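Local coordinates for GrgF (Penicillium sp. sh18, PDB 6LZH), which acts as a polyketide transferase in gregatin A biosynthesis, joining two polyketide chains, probably through a Claisen condensation, at residues A34-P39 with D93-F98; R22-P27 with C63-P68; E169-P174 with I207-Y212. All coordinates share one frame; numbering follows the deposited sequence.

Contact 1 (A34-P39 with D93-F98); sequences ALIMSP and DAVTWF
Ile-36 and Ala-34, alternate residues of strand 32-38, both direct their CB atoms at helix 84-99 and meet Phe-98, Ala-94 and Val-95 there. The interaction is wholly apolar. In the aliphatic part, the branch of Ile-36 that carries CG1 is fully extended (chi2 175°), which takes its terminal CD1 to the helix surface, 3.8 Å from Ala-94 CB. The same methyl lies 3.8 Å from Val-95 CG2, the two side chains crossing at about a right angle. Alanine suits this place on the helix because the single methyl of Ala-94 lets Ile-36 come close to the helix backbone. In the aromatic part, the Phe-98 ring passes Ile-36 in the opposite direction, with CD2 3.8 Å from Ile-36 CG1, and reaches on to Ala-34. There CE2 approaches Ala-34 CB to 3.3 Å, a tight fit that suits the small alanine side chain. The chi1 of Phe-98, -149°, is well off the staggered value, in keeping with this close packing. The axes of the short strand and helix segments approach to 9.9 Å and run roughly antiparallel, at 149°, the usual layering of helix on sheet in an alpha/beta hydrolase fold. Ile-36 and Ala-94 also touch Tyr-66 of the adjoining strand 62-66, whereas Leu-35 points away from helix 84-99 and packs on Phe-56 of helix 49-58.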
ATOM      1  N   ALA A  34      22.478  -5.033  17.105  1.00 18.15           N
ATOM      2  CA  ALA A  34      21.128  -4.809  17.616  1.00 15.54           C
ATOM      3  C   ALA A  34      20.100  -5.474  16.705  1.00 18.69           C
ATOM      4  O   ALA A  34      20.374  -5.789  15.537  1.00 16.95           O
ATOM      5  CB  ALA A  34      20.803  -3.317  17.752  1.00 15.12           C
ATOM      6  N   LEU A  35      18.897  -5.651  17.260  1.00 14.69           N
ATOM      7  CA  LEU A  35      17.825  -6.398  16.613  1.00 17.52           C
ATOM      8  C   LEU A  35      16.483  -5.787  16.986  1.00 17.67           C
ATOM      9  O   LEU A  35      16.197  -5.576  18.175  1.00 14.81           O
ATOM     10  CB  LEU A  35      17.857  -7.870  17.030  1.00 16.88           C
ATOM     11  CG  LEU A  35      16.992  -8.843  16.238  1.00 20.78           C
ATOM     12  CD1 LEU A  35      17.541  -9.009  14.838  1.00 17.70           C
ATOM     13  CD2 LEU A  35      16.949 -10.194  16.956  1.00 18.45           C
ATOM     14  N   ILE A  36      15.670  -5.510  15.968  1.00 15.13           N
ATOM     15  CA  ILE A  36      14.301  -5.029  16.127  1.00 13.76           C
ATOM     16  C   ILE A  36      13.366  -6.185  15.790  1.00 14.97           C
ATOM     17  O   ILE A  36      13.377  -6.688  14.656  1.00 14.74           O
ATOM     18  CB  ILE A  36      14.019  -3.813  15.230  1.00 13.95           C
ATOM     19  CG1 ILE A  36      15.021  -2.689  15.512  1.00 14.05           C
ATOM     20  CG2 ILE A  36      12.575  -3.348  15.417  1.00 14.57           C
ATOM     21  CD1 ILE A  36      14.881  -1.507  14.568  1.00 18.36           C
ATOM     22  N   MET A  37      12.551  -6.596  16.764  1.00 13.69           N
ATOM     23  CA  MET A  37      11.739  -7.808  16.670  1.00 15.66           C
ATOM     24  C   MET A  37      10.263  -7.463  16.497  1.00 16.17           C
ATOM     25  O   MET A  37       9.724  -6.630  17.235  1.00 15.70           O
ATOM     26  CB  MET A  37      11.938  -8.679  17.916  1.00 11.78           C
ATOM     27  CG  MET A  37      13.397  -9.145  18.066  1.00 15.37           C
ATOM     28  SD  MET A  37      13.707  -9.973  19.640  1.00 20.22           S
ATOM     29  CE  MET A  37      12.757 -11.497  19.450  1.00 17.77           C
ATOM     30  N   SER A  38       9.609  -8.118  15.535  1.00 11.64           N
ATOM     31  CA  SER A  38       8.223  -7.840  15.183  1.00 12.88           C
ATOM     32  C   SER A  38       7.379  -9.077  15.461  1.00 16.07           C
ATOM     33  O   SER A  38       7.758 -10.189  15.045  1.00 12.19           O
ATOM     34  CB  SER A  38       8.085  -7.453  13.691  1.00 15.94           C
ATOM     35  OG  SER A  38       8.709  -6.222  13.391  1.00 16.64           O
ATOM     36  N   PRO A  39       6.223  -8.924  16.124  1.00 16.20           N
ATOM     37  CA  PRO A  39       5.450 -10.092  16.565  1.00 14.71           C
ATOM     38  C   PRO A  39       4.474 -10.587  15.511  1.00 15.77           C
ATOM     39  O   PRO A  39       4.377 -10.006  14.420  1.00 17.07           O
ATOM     40  CB  PRO A  39       4.716  -9.565  17.811  1.00 16.16           C
ATOM     41  CG  PRO A  39       4.497  -8.108  17.500  1.00 17.93           C
ATOM     42  CD  PRO A  39       5.688  -7.659  16.667  1.00 16.32           C
ATOM     43  N   ASP A  93      11.283   3.883  10.930  1.00 15.36           N
ATOM     44  CA  ASP A  93      11.351   4.858  12.015  1.00 14.73           C
ATOM     45  C   ASP A  93      12.014   4.246  13.243  1.00 16.12           C
ATOM     46  O   ASP A  93      12.750   4.929  13.972  1.00 17.06           O
ATOM     47  CB  ASP A  93       9.943   5.372  12.350  1.00 15.61           C
ATOM     48  CG  ASP A  93       9.317   6.138  11.195  1.00 16.85           C
ATOM     49  OD1 ASP A  93      10.091   6.615  10.335  1.00 17.04           O
ATOM     50  OD2 ASP A  93       8.055   6.249  11.141  1.00 19.93           O
ATOM     51  N   ALA A  94      11.790   2.955  13.469  1.00 13.61           N
ATOM     52  CA  ALA A  94      12.464   2.275  14.571  1.00 17.54           C
ATOM     53  C   ALA A  94      13.973   2.229  14.351  1.00 16.93           C
ATOM     54  O   ALA A  94      14.748   2.475  15.283  1.00 18.43           O
ATOM     55  CB  ALA A  94      11.889   0.864  14.734  1.00 12.49           C
ATOM     56  N   VAL A  95      14.411   1.935  13.119  1.00 17.06           N
ATOM     57  CA  VAL A  95      15.844   1.930  12.815  1.00 16.47           C
ATOM     58  C   VAL A  95      16.441   3.316  13.073  1.00 22.01           C
ATOM     59  O   VAL A  95      17.502   3.447  13.693  1.00 20.02           O
ATOM     60  CB  VAL A  95      16.078   1.466  11.363  1.00 16.36           C
ATOM     61  CG1 VAL A  95      17.483   1.867  10.866  1.00 17.48           C
ATOM     62  CG2 VAL A  95      15.842  -0.039  11.209  1.00 15.19           C
ATOM     63  N   THR A  96      15.755   4.368  12.610  1.00 18.11           N
ATOM     64  CA  THR A  96      16.190   5.747  12.855  1.00 18.70           C
ATOM     65  C   THR A  96      16.382   6.012  14.340  1.00 23.16           C
ATOM     66  O   THR A  96      17.415   6.544  14.760  1.00 23.05           O
ATOM     67  CB  THR A  96      15.159   6.720  12.278  1.00 20.50           C
ATOM     68  OG1 THR A  96      15.096   6.547  10.862  1.00 18.46           O
ATOM     69  CG2 THR A  96      15.507   8.174  12.617  1.00 18.54           C
ATOM     70  N   TRP A  97      15.376   5.664  15.141  1.00 18.67           N
ATOM     71  CA  TRP A  97      15.469   5.796  16.594  1.00 22.13           C
ATOM     72  C   TRP A  97      16.647   5.003  17.154  1.00 25.97           C
ATOM     73  O   TRP A  97      17.447   5.520  17.949  1.00 22.45           O
ATOM     74  CB  TRP A  97      14.155   5.316  17.219  1.00 19.28           C
ATOM     75  CG  TRP A  97      14.114   5.352  18.697  1.00 22.32           C
ATOM     76  CD1 TRP A  97      13.873   6.440  19.485  1.00 24.06           C
ATOM     77  CD2 TRP A  97      14.297   4.240  19.586  1.00 23.97           C
ATOM     78  NE1 TRP A  97      13.906   6.073  20.820  1.00 23.91           N
ATOM     79  CE2 TRP A  97      14.163   4.729  20.901  1.00 24.99           C
ATOM     80  CE3 TRP A  97      14.560   2.881  19.394  1.00 24.35           C
ATOM     81  CZ2 TRP A  97      14.290   3.907  22.019  1.00 28.17           C
ATOM     82  CZ3 TRP A  97      14.682   2.061  20.504  1.00 28.30           C
ATOM     83  CH2 TRP A  97      14.546   2.577  21.801  1.00 27.96           C
ATOM     84  N   PHE A  98      16.760   3.730  16.759  1.00 23.00           N
ATOM     85  CA  PHE A  98      17.718   2.835  17.398  1.00 23.24           C
ATOM     86  C   PHE A  98      19.149   3.288  17.173  1.00 26.66           C
ATOM     87  O   PHE A  98      19.994   3.143  18.068  1.00 33.00           O
ATOM     88  CB  PHE A  98      17.536   1.401  16.875  1.00 25.79           C
ATOM     89  CG  PHE A  98      17.884   0.361  17.887  1.00 24.84           C
ATOM     90  CD1 PHE A  98      18.396   0.772  19.104  1.00 29.56           C
ATOM     91  CD2 PHE A  98      17.677  -0.987  17.667  1.00 28.72           C
ATOM     92  CE1 PHE A  98      18.713  -0.122  20.078  1.00 36.28           C
ATOM     93  CE2 PHE A  98      18.004  -1.917  18.673  1.00 32.87           C
ATOM     94  CZ  PHE A  98      18.525  -1.459  19.869  1.00 31.39           C
TER

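Contact 2 (R22-P27 with C63-P68)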
ATOM      1  N   ARG A  22       5.262   1.969  21.538  1.00 17.39           N
ATOM      2  CA  ARG A  22       5.873   1.665  22.826  1.00 16.67           C
ATOM      3  C   ARG A  22       6.354   0.228  22.846  1.00 22.65           C
ATOM      4  O   ARG A  22       5.784  -0.646  22.184  1.00 17.64           O
ATOM      5  CB  ARG A  22       4.877   1.925  23.977  1.00 20.35           C
ATOM      6  CG  ARG A  22       4.415   3.388  24.035  1.00 21.42           C
ATOM      7  CD  ARG A  22       3.436   3.723  25.172  1.00 21.24           C
ATOM      8  NE  ARG A  22       3.105   5.152  25.153  1.00 24.65           N
ATOM      9  CZ  ARG A  22       2.168   5.702  24.377  1.00 25.46           C
ATOM     10  NH1 ARG A  22       1.427   4.957  23.572  1.00 19.83           N
ATOM     11  NH2 ARG A  22       1.958   7.011  24.416  1.00 29.69           N
ATOM     12  N   GLY A  23       7.410  -0.005  23.610  1.00 16.45           N
ATOM     13  CA  GLY A  23       7.976  -1.324  23.636  1.00 19.33           C
ATOM     14  C   GLY A  23       9.023  -1.464  24.709  1.00 19.41           C
ATOM     15  O   GLY A  23       9.080  -0.684  25.668  1.00 15.36           O
ATOM     16  N   TRP A  24       9.857  -2.471  24.513  1.00 16.91           N
ATOM     17  CA  TRP A  24      10.843  -2.891  25.488  1.00 19.76           C
ATOM     18  C   TRP A  24      12.202  -2.913  24.826  1.00 18.24           C
ATOM     19  O   TRP A  24      12.346  -3.399  23.702  1.00 17.90           O
ATOM     20  CB  TRP A  24      10.540  -4.291  26.043  1.00 19.63           C
ATOM     21  CG  TRP A  24       9.376  -4.352  26.969  1.00 19.88           C
ATOM     22  CD1 TRP A  24       8.994  -3.397  27.874  1.00 21.43           C
ATOM     23  CD2 TRP A  24       8.448  -5.432  27.108  1.00 17.17           C
ATOM     24  NE1 TRP A  24       7.883  -3.815  28.554  1.00 20.27           N
ATOM     25  CE2 TRP A  24       7.523  -5.060  28.103  1.00 20.15           C
ATOM     26  CE3 TRP A  24       8.300  -6.676  26.474  1.00 18.44           C
ATOM     27  CZ2 TRP A  24       6.469  -5.890  28.495  1.00 23.86           C
ATOM     28  CZ3 TRP A  24       7.254  -7.498  26.863  1.00 23.81           C
ATOM     29  CH2 TRP A  24       6.350  -7.099  27.868  1.00 22.28           C
ATOM     30  N   LEU A  25      13.193  -2.410  25.547  1.00 17.85           N
ATOM     31  CA  LEU A  25      14.581  -2.443  25.135  1.00 18.33           C
ATOM     32  C   LEU A  25      15.317  -3.436  26.027  1.00 21.80           C
ATOM     33  O   LEU A  25      15.247  -3.327  27.255  1.00 18.25           O
ATOM     34  CB  LEU A  25      15.189  -1.045  25.254  1.00 19.89           C
ATOM     35  CG  LEU A  25      16.669  -0.882  24.924  1.00 23.51           C
ATOM     36  CD1 LEU A  25      16.898  -1.178  23.467  1.00 24.87           C
ATOM     37  CD2 LEU A  25      17.114   0.546  25.266  1.00 29.65           C
ATOM     38  N   PHE A  26      16.000  -4.410  25.415  1.00 18.89           N
ATOM     39  CA  PHE A  26      16.841  -5.382  26.122  1.00 19.22           C
ATOM     40  C   PHE A  26      18.302  -5.056  25.821  1.00 19.56           C
ATOM     41  O   PHE A  26      18.869  -5.543  24.824  1.00 16.40           O
ATOM     42  CB  PHE A  26      16.509  -6.827  25.717  1.00 17.81           C
ATOM     43  CG  PHE A  26      15.080  -7.241  26.012  1.00 19.05           C
ATOM     44  CD1 PHE A  26      14.034  -6.823  25.190  1.00 18.83           C
ATOM     45  CD2 PHE A  26      14.780  -8.047  27.113  1.00 18.42           C
ATOM     46  CE1 PHE A  26      12.721  -7.199  25.462  1.00 19.72           C
ATOM     47  CE2 PHE A  26      13.472  -8.441  27.372  1.00 19.46           C
ATOM     48  CZ  PHE A  26      12.446  -8.015  26.552  1.00 19.65           C
ATOM     49  N   PRO A  27      18.951  -4.217  26.633  1.00 18.64           N
ATOM     50  CA  PRO A  27      20.305  -3.765  26.297  1.00 19.89           C
ATOM     51  C   PRO A  27      21.343  -4.846  26.513  1.00 22.61           C
ATOM     52  O   PRO A  27      21.341  -5.545  27.529  1.00 24.45           O
ATOM     53  CB  PRO A  27      20.536  -2.587  27.255  1.00 21.85           C
ATOM     54  CG  PRO A  27      19.588  -2.819  28.368  1.00 20.35           C
ATOM     55  CD  PRO A  27      18.375  -3.447  27.749  1.00 18.58           C
ATOM     56  N   CYS A  63      18.185  -5.732  21.893  1.00 17.70           N
ATOM     57  CA  CYS A  63      16.921  -5.994  21.221  1.00 16.36           C
ATOM     58  C   CYS A  63      15.874  -4.936  21.554  1.00 19.86           C
ATOM     59  O   CYS A  63      15.753  -4.492  22.704  1.00 18.16           O
ATOM     60  CB  CYS A  63      16.388  -7.393  21.593  1.00 15.05           C
ATOM     61  SG  CYS A  63      17.502  -8.721  21.050  1.00 20.27           S
ATOM     62  N   LEU A  64      15.148  -4.520  20.517  1.00 12.15           N
ATOM     63  CA  LEU A  64      13.978  -3.651  20.615  1.00 15.50           C
ATOM     64  C   LEU A  64      12.752  -4.480  20.251  1.00 17.44           C
ATOM     65  O   LEU A  64      12.681  -5.056  19.157  1.00 15.57           O
ATOM     66  CB  LEU A  64      14.090  -2.442  19.673  1.00 15.00           C
ATOM     67  CG  LEU A  64      12.826  -1.568  19.590  1.00 17.21           C
ATOM     68  CD1 LEU A  64      12.482  -0.891  20.954  1.00 17.81           C
ATOM     69  CD2 LEU A  64      12.946  -0.536  18.483  1.00 19.42           C
ATOM     70  N   LEU A  65      11.799  -4.564  21.170  1.00 15.18           N
ATOM     71  CA  LEU A  65      10.569  -5.317  20.955  1.00 17.44           C
ATOM     72  C   LEU A  65       9.418  -4.362  21.207  1.00 18.72           C
ATOM     73  O   LEU A  65       9.272  -3.865  22.326  1.00 23.68           O
ATOM     74  CB  LEU A  65      10.524  -6.515  21.916  1.00 17.44           C
ATOM     75  CG  LEU A  65       9.322  -7.427  21.966  1.00 21.59           C
ATOM     76  CD1 LEU A  65       8.981  -7.859  20.564  1.00 20.79           C
ATOM     77  CD2 LEU A  65       9.610  -8.643  22.882  1.00 18.99           C
ATOM     78  N   TYR A  66       8.605  -4.085  20.191  1.00 18.64           N
ATOM     79  CA  TYR A  66       7.595  -3.052  20.369  1.00 18.03           C
ATOM     80  C   TYR A  66       6.232  -3.467  19.835  1.00 17.01           C
ATOM     81  O   TYR A  66       6.109  -4.388  19.025  1.00 18.09           O
ATOM     82  CB  TYR A  66       8.044  -1.733  19.747  1.00 21.96           C
ATOM     83  CG  TYR A  66       8.133  -1.631  18.241  1.00 23.52           C
ATOM     84  CD1 TYR A  66       6.990  -1.440  17.465  1.00 21.77           C
ATOM     85  CD2 TYR A  66       9.365  -1.630  17.606  1.00 24.87           C
ATOM     86  CE1 TYR A  66       7.069  -1.298  16.106  1.00 23.43           C
ATOM     87  CE2 TYR A  66       9.465  -1.477  16.225  1.00 28.90           C
ATOM     88  CZ  TYR A  66       8.309  -1.309  15.480  1.00 26.55           C
ATOM     89  OH  TYR A  66       8.383  -1.153  14.111  1.00 25.80           O
ATOM     90  N   ASP A  67       5.197  -2.789  20.349  1.00 16.74           N
ATOM     91  CA  ASP A  67       3.833  -3.043  19.908  1.00 18.48           C
ATOM     92  C   ASP A  67       3.593  -2.257  18.629  1.00 18.41           C
ATOM     93  O   ASP A  67       3.843  -1.041  18.605  1.00 18.65           O
ATOM     94  CB  ASP A  67       2.809  -2.642  20.983  1.00 15.50           C
ATOM     95  CG  ASP A  67       2.772  -3.616  22.155  1.00 19.94           C
ATOM     96  OD1 ASP A  67       2.855  -4.833  21.918  1.00 21.25           O
ATOM     97  OD2 ASP A  67       2.625  -3.177  23.313  1.00 17.99           O
ATOM     98  N   PRO A  68       3.187  -2.905  17.541  1.00 16.65           N
ATOM     99  CA  PRO A  68       2.870  -2.164  16.316  1.00 16.61           C
ATOM    100  C   PRO A  68       1.711  -1.208  16.551  1.00 18.75           C
ATOM    101  O   PRO A  68       1.020  -1.249  17.571  1.00 18.75           O
ATOM    102  CB  PRO A  68       2.501  -3.264  15.312  1.00 18.82           C
ATOM    103  CG  PRO A  68       3.125  -4.515  15.868  1.00 21.17           C
ATOM    104  CD  PRO A  68       3.063  -4.364  17.356  1.00 17.55           C
TER
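The CA atoms of Gly-23 and Tyr-66 come closest of the paired residues, 3.7 Å apart. Glycine is needed at this non-hydrogen-bonded pair, since Gly-23 CA is already 3.1 Å from Leu-65 O and a side chain would run into that carbonyl. Hydrogen bonds hold the tight part together. Trp-24 N gives a 2.7 Å bond to Leu-65 O, and Leu-65 N returns one to Trp-24 O. Phe-26 N binds Cys-63 O, also at 2.7 Å, and Cys-63 N binds Phe-26 O. Beyond Gly-23, Asp-67 N continues the pattern to Arg-22 O. At the non-hydrogen-bonded pair Leu-25/Leu-64, Leu-25 has CG anti to the backbone N (chi1 177°), which turns CD1 back to 3.6 Å from Cys-63 O. Strand 20-26 thus runs antiparallel to strand 62-66, as the second strand does in the alpha/beta hydrolase sheet, whose later strands are parallel. The side chains pack less closely than the backbones. Trp-24 CE3 stays 4.3 Å from Leu-65 CD2, which lies at the edge of the indole. The Phe-26 ring likewise turns an edge to its neighbours, with Cys-63 O in its plane. The partly exposed residues lie on both faces: Trp-24, beside Leu-65, has cation-pi partners in Arg-8 and Lys-45, while Arg-22 runs off on the face of Leu-25 to salt bridges with Asp-75 and Glu-12. Asp-67, by contrast, is buried, its carboxylate bridged to Lys-45.

Contact 3 (E169-P174 with I207-Y212); sequences EPMYLP and ISVQTY
Leu-173 and Ile-207 form an antiparallel hydrogen-bonded pair, Leu-173 N giving a 2.8 Å bond to Ile-207 O and Ile-207 N a 3.0 Å bond to Leu-173 O; two residues further along, past the non-hydrogen-bonded pair Tyr-172/Ser-208, Val-209 N binds Met-171 O at 3.1 Å. Strands 172-174 and 206-208 thereby make a two-stranded sheet separate from the main one, in the chain between strands 133-137 and 232-237. Among the side chains, CG1 of Val-209 does most of the touching. It lies 3.5 Å from Met-171 SD, at the end of a chain that leaves its backbone with CG anti to N (chi1 175°), and 3.7 Å from Leu-173 CG, where the two residues cross at about a right angle. A beta-branched valine fits because it offers a compact methyl to both. The Tyr-172 ring comes obliquely against the opposite backbone, its CD2 3.3 Å from Ser-208 N, and its hydroxyl bonds to the carbonyl of Arg-79. Without that ring and hydroxyl, as with an alanine here, the backbone at Ser-208 would probably lose its cover and the Arg-79 carbonyl its partner. Ser-208 is the N-cap of helix 209-216: its OG accepts a weak bond from Thr-211 N and a 2.9 Å bond from Thr-211 OG1, and is also hydrogen-bonded to Asp-81. The strand thus satisfies Val-209 N-H while serine caps the same turn, which probably holds the start of the helix that carries the sodium ligand Ser-215.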
ATOM      1  N   GLU A 169     -18.591   3.725  15.118  1.00 17.70           N
ATOM      2  CA  GLU A 169     -17.353   3.049  15.467  1.00 17.16           C
ATOM      3  C   GLU A 169     -16.903   2.140  14.325  1.00 16.73           C
ATOM      4  O   GLU A 169     -17.719   1.694  13.515  1.00 15.00           O
ATOM      5  CB  GLU A 169     -17.546   2.223  16.737  1.00 20.35           C
ATOM      6  CG  GLU A 169     -17.792   3.051  17.987  1.00 24.88           C
ATOM      7  CD  GLU A 169     -16.684   4.025  18.256  1.00 25.56           C
ATOM      8  OE1 GLU A 169     -16.956   5.247  18.245  1.00 28.30           O
ATOM      9  OE2 GLU A 169     -15.535   3.577  18.462  1.00 29.79           O
ATOM     10  N   PRO A 170     -15.607   1.825  14.257  1.00 17.76           N
ATOM     11  CA  PRO A 170     -15.125   0.930  13.196  1.00 15.62           C
ATOM     12  C   PRO A 170     -15.701  -0.467  13.352  1.00 15.39           C
ATOM     13  O   PRO A 170     -15.993  -0.925  14.452  1.00 17.09           O
ATOM     14  CB  PRO A 170     -13.602   0.939  13.378  1.00 17.40           C
ATOM     15  CG  PRO A 170     -13.304   2.183  14.223  1.00 19.52           C
ATOM     16  CD  PRO A 170     -14.510   2.335  15.104  1.00 19.90           C
ATOM     17  N   MET A 171     -15.887  -1.142  12.227  1.00 17.73           N
ATOM     18  CA  MET A 171     -16.435  -2.490  12.241  1.00 19.83           C
ATOM     19  C   MET A 171     -15.321  -3.524  12.340  1.00 22.67           C
ATOM     20  O   MET A 171     -14.265  -3.386  11.718  1.00 18.88           O
ATOM     21  CB  MET A 171     -17.276  -2.726  10.987  1.00 21.99           C
ATOM     22  CG  MET A 171     -17.793  -4.125  10.829  1.00 25.26           C
ATOM     23  SD  MET A 171     -18.332  -4.402   9.122  1.00 35.49           S
ATOM     24  CE  MET A 171     -19.175  -2.848   8.804  1.00 27.08           C
ATOM     25  N   TYR A 172     -15.564  -4.566  13.125  1.00 21.03           N
ATOM     26  CA  TYR A 172     -14.589  -5.626  13.328  1.00 26.83           C
ATOM     27  C   TYR A 172     -15.183  -6.963  12.919  1.00 27.89           C
ATOM     28  O   TYR A 172     -16.400  -7.165  12.967  1.00 27.83           O
ATOM     29  CB  TYR A 172     -14.124  -5.678  14.787  1.00 22.27           C
ATOM     30  CG  TYR A 172     -13.236  -4.508  15.150  1.00 21.54           C
ATOM     31  CD1 TYR A 172     -13.779  -3.318  15.593  1.00 17.32           C
ATOM     32  CD2 TYR A 172     -11.850  -4.604  15.048  1.00 22.37           C
ATOM     33  CE1 TYR A 172     -12.988  -2.240  15.915  1.00 18.93           C
ATOM     34  CE2 TYR A 172     -11.042  -3.524  15.367  1.00 17.87           C
ATOM     35  CZ  TYR A 172     -11.621  -2.349  15.800  1.00 19.73           C
ATOM     36  OH  TYR A 172     -10.842  -1.271  16.123  1.00 23.11           O
ATOM     37  N   LEU A 173     -14.314  -7.863  12.488  1.00 27.49           N
ATOM     38  CA  LEU A 173     -14.715  -9.238  12.285  1.00 26.39           C
ATOM     39  C   LEU A 173     -14.135 -10.115  13.381  1.00 31.10           C
ATOM     40  O   LEU A 173     -12.992  -9.897  13.791  1.00 28.97           O
ATOM     41  CB  LEU A 173     -14.232  -9.753  10.931  1.00 27.69           C
ATOM     42  CG  LEU A 173     -14.930  -9.096   9.756  1.00 33.37           C
ATOM     43  CD1 LEU A 173     -14.367  -9.648   8.462  1.00 32.83           C
ATOM     44  CD2 LEU A 173     -16.437  -9.318   9.875  1.00 34.82           C
ATOM     45  N   PRO A 174     -14.878 -11.105  13.867  1.00 31.81           N
ATOM     46  CA  PRO A 174     -14.295 -12.077  14.792  1.00 32.03           C
ATOM     47  C   PRO A 174     -13.498 -13.127  14.035  1.00 31.79           C
ATOM     48  O   PRO A 174     -13.699 -13.370  12.840  1.00 30.29           O
ATOM     49  CB  PRO A 174     -15.522 -12.701  15.462  1.00 36.37           C
ATOM     50  CG  PRO A 174     -16.535 -12.713  14.348  1.00 32.51           C
ATOM     51  CD  PRO A 174     -16.272 -11.447  13.523  1.00 32.99           C
ATOM     52  N   ILE A 207     -10.511  -8.255  14.444  1.00 22.64           N
ATOM     53  CA  ILE A 207      -9.638  -7.551  13.519  1.00 21.78           C
ATOM     54  C   ILE A 207     -10.520  -6.628  12.685  1.00 24.65           C
ATOM     55  O   ILE A 207     -11.661  -6.977  12.366  1.00 22.11           O
ATOM     56  CB  ILE A 207      -8.843  -8.553  12.653  1.00 22.07           C
ATOM     57  CG1 ILE A 207      -7.791  -7.825  11.826  1.00 25.98           C
ATOM     58  CG2 ILE A 207      -9.755  -9.354  11.751  1.00 27.19           C
ATOM     59  CD1 ILE A 207      -6.511  -7.623  12.574  1.00 26.15           C
ATOM     60  N   SER A 208     -10.022  -5.427  12.380  1.00 23.62           N
ATOM     61  CA  SER A 208     -10.825  -4.491  11.602  1.00 20.94           C
ATOM     62  C   SER A 208     -11.102  -5.057  10.216  1.00 20.10           C
ATOM     63  O   SER A 208     -10.270  -5.756   9.635  1.00 18.59           O
ATOM     64  CB  SER A 208     -10.110  -3.143  11.467  1.00 20.84           C
ATOM     65  OG  SER A 208      -9.025  -3.260  10.566  1.00 25.01           O
ATOM     66  N   VAL A 209     -12.285  -4.748   9.682  1.00 18.42           N
ATOM     67  CA  VAL A 209     -12.568  -5.152   8.305  1.00 20.63           C
ATOM     68  C   VAL A 209     -11.615  -4.475   7.331  1.00 19.15           C
ATOM     69  O   VAL A 209     -11.381  -4.989   6.238  1.00 19.01           O
ATOM     70  CB  VAL A 209     -14.034  -4.870   7.908  1.00 20.85           C
ATOM     71  CG1 VAL A 209     -14.995  -5.542   8.870  1.00 23.69           C
ATOM     72  CG2 VAL A 209     -14.318  -3.368   7.843  1.00 22.06           C
ATOM     73  N   GLN A 210     -11.064  -3.311   7.688  1.00 17.31           N
ATOM     74  CA  GLN A 210     -10.139  -2.651   6.780  1.00 19.50           C
ATOM     75  C   GLN A 210      -8.847  -3.439   6.634  1.00 20.74           C
ATOM     76  O   GLN A 210      -8.127  -3.261   5.641  1.00 16.70           O
ATOM     77  CB  GLN A 210      -9.839  -1.225   7.275  1.00 19.68           C
ATOM     78  CG  GLN A 210     -11.086  -0.339   7.346  1.00 17.01           C
ATOM     79  CD  GLN A 210     -11.742  -0.175   5.977  1.00 18.68           C
ATOM     80  OE1 GLN A 210     -11.062  -0.162   4.934  1.00 19.02           O
ATOM     81  NE2 GLN A 210     -13.068  -0.057   5.971  1.00 18.15           N
ATOM     82  N   THR A 211      -8.531  -4.289   7.615  1.00 17.78           N
ATOM     83  CA  THR A 211      -7.338  -5.120   7.510  1.00 21.31           C
ATOM     84  C   THR A 211      -7.346  -5.923   6.213  1.00 21.95           C
ATOM     85  O   THR A 211      -6.336  -5.978   5.504  1.00 19.69           O
ATOM     86  CB  THR A 211      -7.241  -6.055   8.720  1.00 22.45           C
ATOM     87  OG1 THR A 211      -7.031  -5.284   9.919  1.00 17.83           O
ATOM     88  CG2 THR A 211      -6.096  -7.049   8.535  1.00 21.08           C
ATOM     89  N   TYR A 212      -8.490  -6.513   5.863  1.00 21.35           N
ATOM     90  CA  TYR A 212      -8.564  -7.326   4.649  1.00 21.87           C
ATOM     91  C   TYR A 212      -8.463  -6.459   3.392  1.00 24.56           C
ATOM     92  O   TYR A 212      -7.802  -6.847   2.420  1.00 25.19           O
ATOM     93  CB  TYR A 212      -9.855  -8.150   4.642  1.00 26.77           C
ATOM     94  CG  TYR A 212      -9.913  -9.138   3.483  1.00 30.12           C
ATOM     95  CD1 TYR A 212      -9.343 -10.405   3.590  1.00 33.03           C
ATOM     96  CD2 TYR A 212     -10.511  -8.792   2.273  1.00 30.38           C
ATOM     97  CE1 TYR A 212      -9.379 -11.311   2.524  1.00 32.76           C
ATOM     98  CE2 TYR A 212     -10.547  -9.688   1.202  1.00 30.95           C
ATOM     99  CZ  TYR A 212      -9.980 -10.944   1.335  1.00 37.38           C
ATOM    100  OH  TYR A 212     -10.018 -11.835   0.280  1.00 36.67           O
TER

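From the N terminus, strand 20-26 opens contact 2 and strand 32-38 opens contact 1. After helix 49-58, strand 62-66 closes contact 2, and helix 84-99 then closes contact 1, so the two cross along the chain. They also touch, because strands 32-38 and 62-66 are parallel neighbours: Leu-35 O lies 2.8 Å from Leu-64 N, a probable hydrogen bond. Together they tie the antiparallel start of the sheet to its parallel part and to a covering helix. Contact 3 follows in series, closing a loop of its own between strands 133-137 and 232-237 of the main sheet and joining strand 172-174 to strand 206-208 and the start of helix 209-216; its nearest atoms are about 10 Å from those of contact 2.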